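Local coordinates for protein 2-hydroxyisocaproyl-CoA dehydratase activator (Clostridium difficile, PDB 4EHU) that transfers one electron to (R)-2-hydroxyisocaproyl-CoA dehydratase with concomitant ATP hydrolysis, using a [4Fe-4S] cluster held by the homodimer, and so activates it for leucine fermentation, at residues A[58-63]-A[71-76]; A[105-110]-A[202-207]; A[155-160]-A[185-190]. All coordinates share one frame; numbering follows the deposited sequence. Where two conformers were deposited one is given.

Contact 1. Residues A[58-63]-A[71-76]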
loop_
_atom_site.group_PDB
_atom_site.type_symbol
_atom_site.label_atom_id
_atom_site.label_comp_id
_atom_site.label_asym_id
_atom_site.label_seq_id
_atom_site.Cartn_x
_atom_site.Cartn_y
_atom_site.Cartn_z
ATOM N N LYS A 58 5.269 -41.355 -3.285
ATOM C CA LYS A 58 6.156 -41.674 -4.403
ATOM C C LYS A 58 6.853 -40.440 -4.987
ATOM O O LYS A 58 8.046 -40.503 -5.282
ATOM C CB LYS A 58 5.391 -42.421 -5.499
ATOM C CG LYS A 58 6.212 -42.731 -6.737
ATOM C CD LYS A 58 6.433 -44.229 -6.892
ATOM C CE LYS A 58 7.318 -44.557 -8.090
ATOM N NZ LYS A 58 6.656 -44.274 -9.397
ATOM N N LYS A 59 6.102 -39.340 -5.163
ATOM C CA LYS A 59 6.654 -38.057 -5.602
ATOM C C LYS A 59 6.018 -36.904 -4.828
ATOM O O LYS A 59 4.830 -36.950 -4.473
ATOM C CB LYS A 59 6.408 -37.814 -7.095
ATOM C CG LYS A 59 7.055 -38.841 -8.024
ATOM C CD LYS A 59 8.559 -38.681 -8.111
ATOM C CE LYS A 59 9.130 -39.603 -9.185
ATOM N NZ LYS A 59 10.616 -39.520 -9.319
ATOM N N VAL A 60 6.825 -35.884 -4.578
ATOM C CA VAL A 60 6.391 -34.666 -3.919
ATOM C C VAL A 60 6.741 -33.481 -4.800
ATOM O O VAL A 60 7.866 -33.378 -5.274
ATOM C CB VAL A 60 7.112 -34.476 -2.567
ATOM C CG1 VAL A 60 6.673 -33.167 -1.905
ATOM C CG2 VAL A 60 6.854 -35.667 -1.652
ATOM N N VAL A 61 5.782 -32.589 -5.024
ATOM C CA VAL A 61 6.068 -31.334 -5.724
ATOM C C VAL A 61 5.714 -30.166 -4.820
ATOM O O VAL A 61 4.688 -30.184 -4.143
ATOM C CB VAL A 61 5.285 -31.217 -7.050
ATOM C CG1 VAL A 61 5.346 -29.781 -7.600
ATOM C CG2 VAL A 61 5.808 -32.230 -8.076
ATOM N N VAL A 62 6.571 -29.148 -4.810
ATOM C CA VAL A 62 6.305 -27.945 -4.034
ATOM C C VAL A 62 6.176 -26.741 -4.955
ATOM O O VAL A 62 6.861 -26.634 -5.972
ATOM C CB VAL A 62 7.412 -27.702 -2.984
ATOM C CG1 VAL A 62 8.742 -27.414 -3.665
ATOM C CG2 VAL A 62 7.029 -26.563 -2.056
ATOM N N THR A 63 5.280 -25.843 -4.581
ATOM C CA THR A 63 5.013 -24.645 -5.364
ATOM C C THR A 63 4.853 -23.472 -4.410
ATOM O O THR A 63 4.949 -23.637 -3.200
ATOM C CB THR A 63 3.750 -24.837 -6.233
ATOM O OG1 THR A 63 3.620 -23.763 -7.179
ATOM C CG2 THR A 63 2.500 -24.916 -5.381
ATOM N N SER A 71 13.466 -28.006 0.385
ATOM C CA SER A 71 14.488 -28.849 -0.234
ATOM C C SER A 71 14.121 -30.331 -0.326
ATOM O O SER A 71 14.877 -31.115 -0.901
ATOM C CB SER A 71 15.811 -28.707 0.525
ATOM O OG SER A 71 15.754 -29.369 1.777
ATOM N N ASP A 72 12.973 -30.718 0.226
ATOM C CA ASP A 72 12.592 -32.131 0.268
ATOM C C ASP A 72 11.539 -32.514 -0.776
ATOM O O ASP A 72 10.757 -33.444 -0.561
ATOM C CB ASP A 72 12.082 -32.496 1.664
ATOM C CG ASP A 72 13.193 -32.538 2.699
ATOM O OD1 ASP A 72 14.224 -33.197 2.444
ATOM O OD2 ASP A 72 13.038 -31.903 3.764
ATOM N N ALA A 73 11.526 -31.812 -1.904
ATOM C CA ALA A 73 10.588 -32.120 -2.983
ATOM C C ALA A 73 11.338 -32.684 -4.182
ATOM O O ALA A 73 12.534 -32.443 -4.339
ATOM C CB ALA A 73 9.795 -30.859 -3.390
ATOM N N ASP A 74 10.625 -33.434 -5.018
ATOM C CA ASP A 74 11.167 -33.942 -6.271
ATOM C C ASP A 74 11.230 -32.869 -7.361
ATOM O O ASP A 74 12.153 -32.860 -8.178
ATOM C CB ASP A 74 10.354 -35.132 -6.760
ATOM C CG ASP A 74 10.454 -36.325 -5.829
ATOM O OD1 ASP A 74 11.506 -36.988 -5.832
ATOM O OD2 ASP A 74 9.489 -36.609 -5.093
ATOM N N LYS A 75 10.240 -31.982 -7.386
ATOM C CA LYS A 75 10.270 -30.832 -8.275
ATOM C C LYS A 75 9.745 -29.621 -7.521
ATOM O O LYS A 75 8.930 -29.747 -6.595
ATOM C CB LYS A 75 9.397 -31.055 -9.518
ATOM C CG LYS A 75 9.848 -32.150 -10.445
ATOM C CD LYS A 75 11.079 -31.755 -11.221
ATOM C CE LYS A 75 11.593 -32.930 -12.045
ATOM N NZ LYS A 75 12.804 -32.586 -12.838
ATOM N N GLN A 76 10.230 -28.451 -7.906
ATOM C CA GLN A 76 9.638 -27.197 -7.479
ATOM C C GLN A 76 9.061 -26.560 -8.726
ATOM O O GLN A 76 9.787 -26.324 -9.683
ATOM C CB GLN A 76 10.710 -26.296 -6.870
ATOM C CG GLN A 76 11.398 -26.921 -5.682
ATOM C CD GLN A 76 12.869 -26.573 -5.620
ATOM O OE1 GLN A 76 13.560 -26.537 -6.641
ATOM N NE2 GLN A 76 13.356 -26.298 -4.420
HETATM O O HOH W 1 9.704 -38.506 -3.279
HETATM O O HOH W 2 11.537 -39.917 -6.540
#

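Contact 2. Residues A[105-110]-A[202-207]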
loop_
_atom_site.group_PDB
_atom_site.type_symbol
_atom_site.label_atom_id
_atom_site.label_comp_id
_atom_site.label_asym_id
_atom_site.label_seq_id
_atom_site.Cartn_x
_atom_site.Cartn_y
_atom_site.Cartn_z
ATOM N N ALA A 105 -2.284 -10.746 -6.285
ATOM C CA ALA A 105 -3.439 -11.259 -6.997
ATOM C C ALA A 105 -2.974 -11.518 -8.401
ATOM O O ALA A 105 -2.293 -10.684 -9.011
ATOM C CB ALA A 105 -4.552 -10.239 -7.017
ATOM N N LYS A 106 -3.286 -12.707 -8.889
ATOM C CA LYS A 106 -2.845 -13.136 -10.192
ATOM C C LYS A 106 -4.036 -13.410 -11.068
ATOM O O LYS A 106 -5.011 -14.026 -10.625
ATOM C CB LYS A 106 -2.035 -14.429 -10.054
ATOM C CG LYS A 106 -0.704 -14.247 -9.317
ATOM C CD LYS A 106 -0.014 -15.608 -9.180
ATOM C CE LYS A 106 1.494 -15.425 -8.955
ATOM N NZ LYS A 106 1.811 -15.017 -7.554
ATOM N N VAL A 107 -3.968 -12.972 -12.316
ATOM C CA VAL A 107 -4.998 -13.312 -13.275
ATOM C C VAL A 107 -4.385 -14.026 -14.460
ATOM O O VAL A 107 -3.484 -13.498 -15.136
ATOM C CB VAL A 107 -5.775 -12.075 -13.749
ATOM C CG1 VAL A 107 -6.847 -12.487 -14.746
ATOM C CG2 VAL A 107 -6.400 -11.371 -12.554
ATOM N N LEU A 108 -4.858 -15.245 -14.683
ATOM C CA LEU A 108 -4.328 -16.112 -15.719
ATOM C C LEU A 108 -5.365 -16.257 -16.796
ATOM O O LEU A 108 -6.559 -16.539 -16.504
ATOM C CB LEU A 108 -4.049 -17.515 -15.152
ATOM C CG LEU A 108 -2.853 -17.713 -14.219
ATOM C CD1 LEU A 108 -3.046 -17.006 -12.887
ATOM C CD2 LEU A 108 -2.656 -19.239 -14.011
ATOM N N LYS A 109 -4.939 -16.107 -18.036
ATOM C CA LYS A 109 -5.780 -16.452 -19.163
ATOM C C LYS A 109 -5.212 -17.716 -19.773
ATOM O O LYS A 109 -4.016 -17.805 -20.032
ATOM C CB LYS A 109 -5.813 -15.326 -20.203
ATOM C CG LYS A 109 -6.542 -15.708 -21.473
ATOM C CD LYS A 109 -6.662 -14.531 -22.435
ATOM C CE LYS A 109 -7.954 -14.574 -23.226
ATOM N NZ LYS A 109 -8.994 -13.686 -22.635
ATOM N N LEU A 110 -6.064 -18.709 -19.987
ATOM C CA LEU A 110 -5.616 -19.996 -20.508
ATOM C C LEU A 110 -6.180 -20.227 -21.901
ATOM O O LEU A 110 -7.268 -19.737 -22.219
ATOM C CB LEU A 110 -6.117 -21.137 -19.612
ATOM C CG LEU A 110 -5.794 -21.002 -18.127
ATOM C CD1 LEU A 110 -6.327 -22.225 -17.362
ATOM C CD2 LEU A 110 -4.291 -20.841 -17.920
ATOM N N LYS A 202 -10.342 -7.147 -16.488
ATOM C CA LYS A 202 -10.826 -6.428 -17.658
ATOM C C LYS A 202 -9.694 -6.135 -18.652
ATOM O O LYS A 202 -9.883 -6.182 -19.864
ATOM C CB LYS A 202 -11.531 -5.150 -17.206
ATOM C CG LYS A 202 -12.831 -5.469 -16.437
ATOM C CD LYS A 202 -13.531 -4.197 -15.926
ATOM C CE LYS A 202 -14.823 -4.540 -15.189
ATOM N NZ LYS A 202 -15.567 -3.361 -14.658
ATOM N N ARG A 203 -8.512 -5.855 -18.133
ATOM C CA ARG A 203 -7.343 -5.647 -19.000
ATOM C C ARG A 203 -7.008 -6.900 -19.814
ATOM O O ARG A 203 -6.692 -6.810 -21.009
ATOM C CB ARG A 203 -6.153 -5.168 -18.160
ATOM C CG ARG A 203 -6.239 -3.702 -17.732
ATOM C CD ARG A 203 -5.206 -3.354 -16.649
ATOM N NE ARG A 203 -3.832 -3.515 -17.125
ATOM C CZ ARG A 203 -2.760 -3.579 -16.335
ATOM N NH1 ARG A 203 -1.544 -3.732 -16.862
ATOM N NH2 ARG A 203 -2.900 -3.496 -15.020
ATOM N N ILE A 204 -7.079 -8.070 -19.186
ATOM C CA ILE A 204 -6.769 -9.325 -19.869
ATOM C C ILE A 204 -7.911 -9.761 -20.773
ATOM O O ILE A 204 -7.712 -10.539 -21.711
ATOM C CB ILE A 204 -6.471 -10.438 -18.861
ATOM C CG1 ILE A 204 -5.024 -10.333 -18.390
ATOM C CG2 ILE A 204 -6.670 -11.800 -19.496
ATOM C CD1 ILE A 204 -4.631 -11.370 -17.379
ATOM N N GLY A 205 -9.113 -9.271 -20.482
ATOM C CA GLY A 205 -10.288 -9.681 -21.227
ATOM C C GLY A 205 -10.915 -10.915 -20.611
ATOM O O GLY A 205 -10.348 -12.007 -20.667
ATOM N N VAL A 206 -12.097 -10.755 -20.024
ATOM C CA VAL A 206 -12.727 -11.883 -19.338
ATOM C C VAL A 206 -13.131 -12.963 -20.341
ATOM O O VAL A 206 -13.640 -12.668 -21.424
ATOM C CB VAL A 206 -13.940 -11.429 -18.489
ATOM C CG1 VAL A 206 -15.072 -10.987 -19.378
ATOM C CG2 VAL A 206 -14.380 -12.553 -17.552
ATOM N N GLN A 207 -12.865 -14.221 -20.003
ATOM C CA GLN A 207 -13.349 -15.322 -20.827
ATOM C C GLN A 207 -13.845 -16.443 -19.935
ATOM O O GLN A 207 -13.133 -16.888 -19.047
ATOM C CB GLN A 207 -12.253 -15.836 -21.763
ATOM C CG GLN A 207 -12.794 -16.683 -22.896
ATOM C CD GLN A 207 -11.739 -17.018 -23.922
ATOM O OE1 GLN A 207 -10.569 -16.679 -23.758
ATOM N NE2 GLN A 207 -12.147 -17.687 -24.993
HETATM O O HOH W 3 -8.624 -18.451 -24.156
#

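Contact 3. Residues A[155-160]-A[185-190]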
loop_
_atom_site.group_PDB
_atom_site.type_symbol
_atom_site.label_atom_id
_atom_site.label_comp_id
_atom_site.label_asym_id
_atom_site.label_seq_id
_atom_site.Cartn_x
_atom_site.Cartn_y
_atom_site.Cartn_z
ATOM N N GLN A 155 -27.156 -3.268 2.719
ATOM C CA GLN A 155 -28.131 -2.687 1.802
ATOM C C GLN A 155 -27.641 -1.356 1.238
ATOM O O GLN A 155 -28.100 -0.922 0.184
ATOM C CB GLN A 155 -29.440 -2.465 2.539
ATOM C CG GLN A 155 -30.094 -3.813 2.877
ATOM C CD GLN A 155 -31.192 -3.646 3.915
ATOM O OE1 GLN A 155 -30.954 -3.771 5.122
ATOM N NE2 GLN A 155 -32.408 -3.318 3.456
ATOM N N ASN A 156 -26.742 -0.678 1.932
ATOM C CA ASN A 156 -26.234 0.582 1.398
ATOM C C ASN A 156 -24.761 0.739 1.764
ATOM O O ASN A 156 -24.372 1.389 2.734
ATOM C CB ASN A 156 -27.079 1.778 1.838
ATOM C CG ASN A 156 -28.550 1.666 1.400
ATOM O OD1 ASN A 156 -28.976 2.216 0.369
ATOM N ND2 ASN A 156 -29.328 0.950 2.193
ATOM N N GLU A 157 -23.975 0.071 0.946
ATOM C CA GLU A 157 -22.520 0.048 1.022
ATOM C C GLU A 157 -21.930 1.426 1.309
ATOM O O GLU A 157 -22.363 2.425 0.730
ATOM C CB GLU A 157 -21.990 -0.452 -0.318
ATOM C CG GLU A 157 -20.498 -0.463 -0.436
ATOM C CD GLU A 157 -20.032 -0.881 -1.819
ATOM O OE1 GLU A 157 -20.601 -1.818 -2.358
ATOM O OE2 GLU A 157 -19.113 -0.235 -2.356
ATOM N N VAL A 158 -20.941 1.483 2.195
ATOM C CA VAL A 158 -20.244 2.755 2.442
ATOM C C VAL A 158 -19.235 3.009 1.321
ATOM O O VAL A 158 -18.729 2.093 0.727
ATOM C CB VAL A 158 -19.442 2.764 3.746
ATOM C CG1 VAL A 158 -20.310 2.456 4.934
ATOM C CG2 VAL A 158 -18.226 1.807 3.634
ATOM N N SER A 159 -18.950 4.269 1.054
ATOM C CA SER A 159 -17.982 4.585 0.019
ATOM C C SER A 159 -16.595 4.561 0.641
ATOM O O SER A 159 -16.414 5.018 1.758
ATOM C CB SER A 159 -18.284 5.952 -0.588
ATOM O OG SER A 159 -18.444 6.928 0.430
ATOM N N ILE A 160 -15.642 3.970 -0.065
ATOM C CA ILE A 160 -14.230 4.107 0.291
ATOM C C ILE A 160 -13.575 4.718 -0.930
ATOM O O ILE A 160 -13.559 4.101 -1.993
ATOM C CB ILE A 160 -13.566 2.767 0.607
ATOM C CG1 ILE A 160 -14.265 2.094 1.800
ATOM C CG2 ILE A 160 -12.076 2.955 0.892
ATOM C CD1 ILE A 160 -13.640 0.782 2.196
ATOM N N ILE A 185 -19.936 -1.295 5.947
ATOM C CA ILE A 185 -18.482 -1.065 5.964
ATOM C C ILE A 185 -17.784 -2.231 5.298
ATOM O O ILE A 185 -16.924 -2.041 4.438
ATOM C CB ILE A 185 -17.945 -0.896 7.404
ATOM C CG1 ILE A 185 -18.544 0.362 8.043
ATOM C CG2 ILE A 185 -16.398 -0.811 7.415
ATOM C CD1 ILE A 185 -18.195 0.501 9.508
ATOM N N VAL A 186 -18.173 -3.444 5.675
ATOM C CA VAL A 186 -17.602 -4.648 5.061
ATOM C C VAL A 186 -17.897 -4.714 3.556
ATOM O O VAL A 186 -16.997 -5.041 2.773
ATOM C CB VAL A 186 -18.107 -5.928 5.749
ATOM C CG1 VAL A 186 -17.610 -7.179 5.010
ATOM C CG2 VAL A 186 -17.656 -5.952 7.207
ATOM N N ALA A 187 -19.127 -4.412 3.128
ATOM C CA ALA A 187 -19.397 -4.429 1.689
ATOM C C ALA A 187 -18.463 -3.453 0.971
ATOM O O ALA A 187 -17.998 -3.755 -0.126
ATOM C CB ALA A 187 -20.879 -4.090 1.363
ATOM N N GLY A 188 -18.220 -2.283 1.564
ATOM C CA GLY A 188 -17.343 -1.295 0.936
ATOM C C GLY A 188 -15.928 -1.817 0.818
ATOM O O GLY A 188 -15.283 -1.600 -0.188
ATOM N N ILE A 189 -15.456 -2.486 1.863
ATOM C CA ILE A 189 -14.130 -3.110 1.863
ATOM C C ILE A 189 -14.025 -4.151 0.731
ATOM O O ILE A 189 -13.031 -4.212 0.021
ATOM C CB ILE A 189 -13.884 -3.761 3.240
ATOM C CG1 ILE A 189 -13.504 -2.675 4.270
ATOM C CG2 ILE A 189 -12.823 -4.860 3.151
ATOM C CD1 ILE A 189 -13.664 -3.173 5.722
ATOM N N HIS A 190 -15.079 -4.944 0.536
ATOM C CA HIS A 190 -15.090 -5.931 -0.518
ATOM C C HIS A 190 -15.079 -5.281 -1.882
ATOM O O HIS A 190 -14.392 -5.735 -2.797
ATOM C CB HIS A 190 -16.305 -6.844 -0.367
ATOM C CG HIS A 190 -16.224 -7.741 0.815
ATOM N ND1 HIS A 190 -17.332 -8.367 1.347
ATOM C CD2 HIS A 190 -15.164 -8.168 1.535
ATOM C CE1 HIS A 190 -16.957 -9.100 2.381
ATOM N NE2 HIS A 190 -15.649 -8.995 2.515
#

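Contact 1. Residues A[58-63]-A[71-76]
Asp74 and Val60 open a parallel strand pairing at one edge of the first five-stranded sheet, whose 3-2-1-4-5 strand order belongs to the actin fold. The chain is not yet a regular strand at Asp74, and a side chain does work that a main-chain carbonyl would otherwise do. With CG anti to the carbonyl carbon (chi1 -65°), the carboxylate of Asp74 lies against 58-63, and OD2 takes the N-H of Val60 at 2.8 Å through its anti lone pair, the one turned away from OD1. The peptide N of Asp74 in turn donates to Val60 O, also at 2.8 Å, so a single residue grips both polar backbone atoms of Val60; Lys75 N adds a weak bond to the same oxygen.

Lys59 bends at chi2 and crosses Asp74 at about a right angle, its CD 3.8 Å from OD2. The opposite charges stay apart, with Lys59 NZ 4.4 Å from Asp74 OD1. One water bridges these two atoms, and another joins OD2 to the carbonyl of Lys58.

Farther along, the pairing becomes regular: Val62 N donates to Lys75 O over 3.0 Å, nearly straight at 166° and in the carbonyl plane. Side chains then alternate between faces. Val61 and Lys75 share the face covered by helix 243-261, where CG2 of the valine slants across CB of the lysine. Val62 and Gln76 extend together from the other face, while Gln76 NE2 is hydrogen-bonded to Tyr70 O. Val62 CG1 sits between its own backbone N and carbonyl carbon (chi1 65°), which brings it 3.6 Å from Ala73 CB and 3.4 Å from Gln76 CG.

Contact 2. Residues A[105-110]-A[202-207]
Gln207 OE1, which lies 3.4 Å from Lys109 CE, accepts a hydrogen bond of 2.7 Å from a water. The same water donates at 2.7 Å to Leu110 O, spending both its hydrogens on joining the strand 105-110 to the chain that leaves helix 182-204. The extended side chain of Gln207, CG anti to the backbone N (chi1 -163°), meets Lys109 at about a right angle and so presents its oxygen to the end of the lysine chain.

Lys109 starts out straight, then bends at chi3 and chi4, and its NZ comes within 3.5 Å of Ile204 O and 2.9 Å of Gly205 O, the carbonyls of the last helical residue and of the glycine that follows it. Gly205 is where the chain leaves helical geometry, with a positive phi of 89° that suits a residue lacking CB.

Nearer the sheet the contact is largely apolar. Lys109 and Ile204 run antiparallel, with CB of the lysine 3.7 Å from CG2 of the isoleucine. The other branch of Ile204 passes Val107 in the same opposed sense and sets CD1 3.6 Å from Val107 CG1 and 3.3 Å from Val107 O.

This is the helix-on-sheet packing of the second actin-like domain. Val107 and Lys109 face helix 182-204, with Leu200 and Val201 also meeting Val107, whereas Lys106 and Leu110 touch helix 79-90 on the other face. Ile204 also touches Leu120 of the neighbouring strand. The chemistry implies a division of labour within one lysine: its methylenes join the hydrophobic layer, and its ammonium group is placed beside carbonyl oxygens at and just after a helix C-terminus, whose partial negative charge would probably stabilise it.

Contact 3. Residues A[155-160]-A[185-190]
Val158 and Gly188 bring the loop 155-160, which lies between helices 147-151 and 165-177, against helix 182-204, with their CA atoms only 5.2 Å apart. This closeness rests on the glycine: with no side chain on the facing surface of the helix, Val158 O can lie 3.7 Å from Gly188 CA.

Three side chains fit round this point. Val158 sets both methyls against the first turn of 185-190, CG2 3.7 Å from Ile185 CA and CG1 against the isoleucine CG1. Ile160 places CD1 over the peptide of Gly188, 3.7 Å from its C, and also touches Ile189 CG1. Glu157 runs along the helix surface, its CG 3.5 Å from Gly188 N; an extended chain, with CG anti to the backbone N (chi1 177°), carries the carboxylate onward, where OE1 bonds to Thr191 OG1.

A second shell holds the loop in place. The carboxylate of Asp184 accepts the N-H of Asn156, and the Asp184 backbone is hydrogen-bonded to Val158. His175 NE2 bonds to Ser159 O, while Ala168 and Glu171 of helix 165-177 pack on Ile160, beyond which the chain leads on to the cluster ligand Cys164.

No direct hydrogen bond joins the two segments. The attachment between them is therefore van der Waals and depends on shape, while the hydrogen bonds that fix the loop go to neighbours such as Asp184, His175 and Thr191.

Contacts 1 and 3 lie on opposite sides of the chain's centre, about 42 Å apart between their own centres, while contact 2 is 28 Å from the first and 25 Å from the third. Contact 1 belongs to the first sheet of the actin fold and contact 2 to the second. Helix 182-204 joins contacts 2 and 3, and along the chain contact 3 is nested within the loop that contact 2 closes. None borders the nucleotide: the side chains of Val62, Val107 and Ile189 stand about 11, 12 and 10 Å from the bound ATP analogue. Contact 3 also approaches the cluster, Ile160 lying about 9 Å from its ligand Cys164, side chain to side chain.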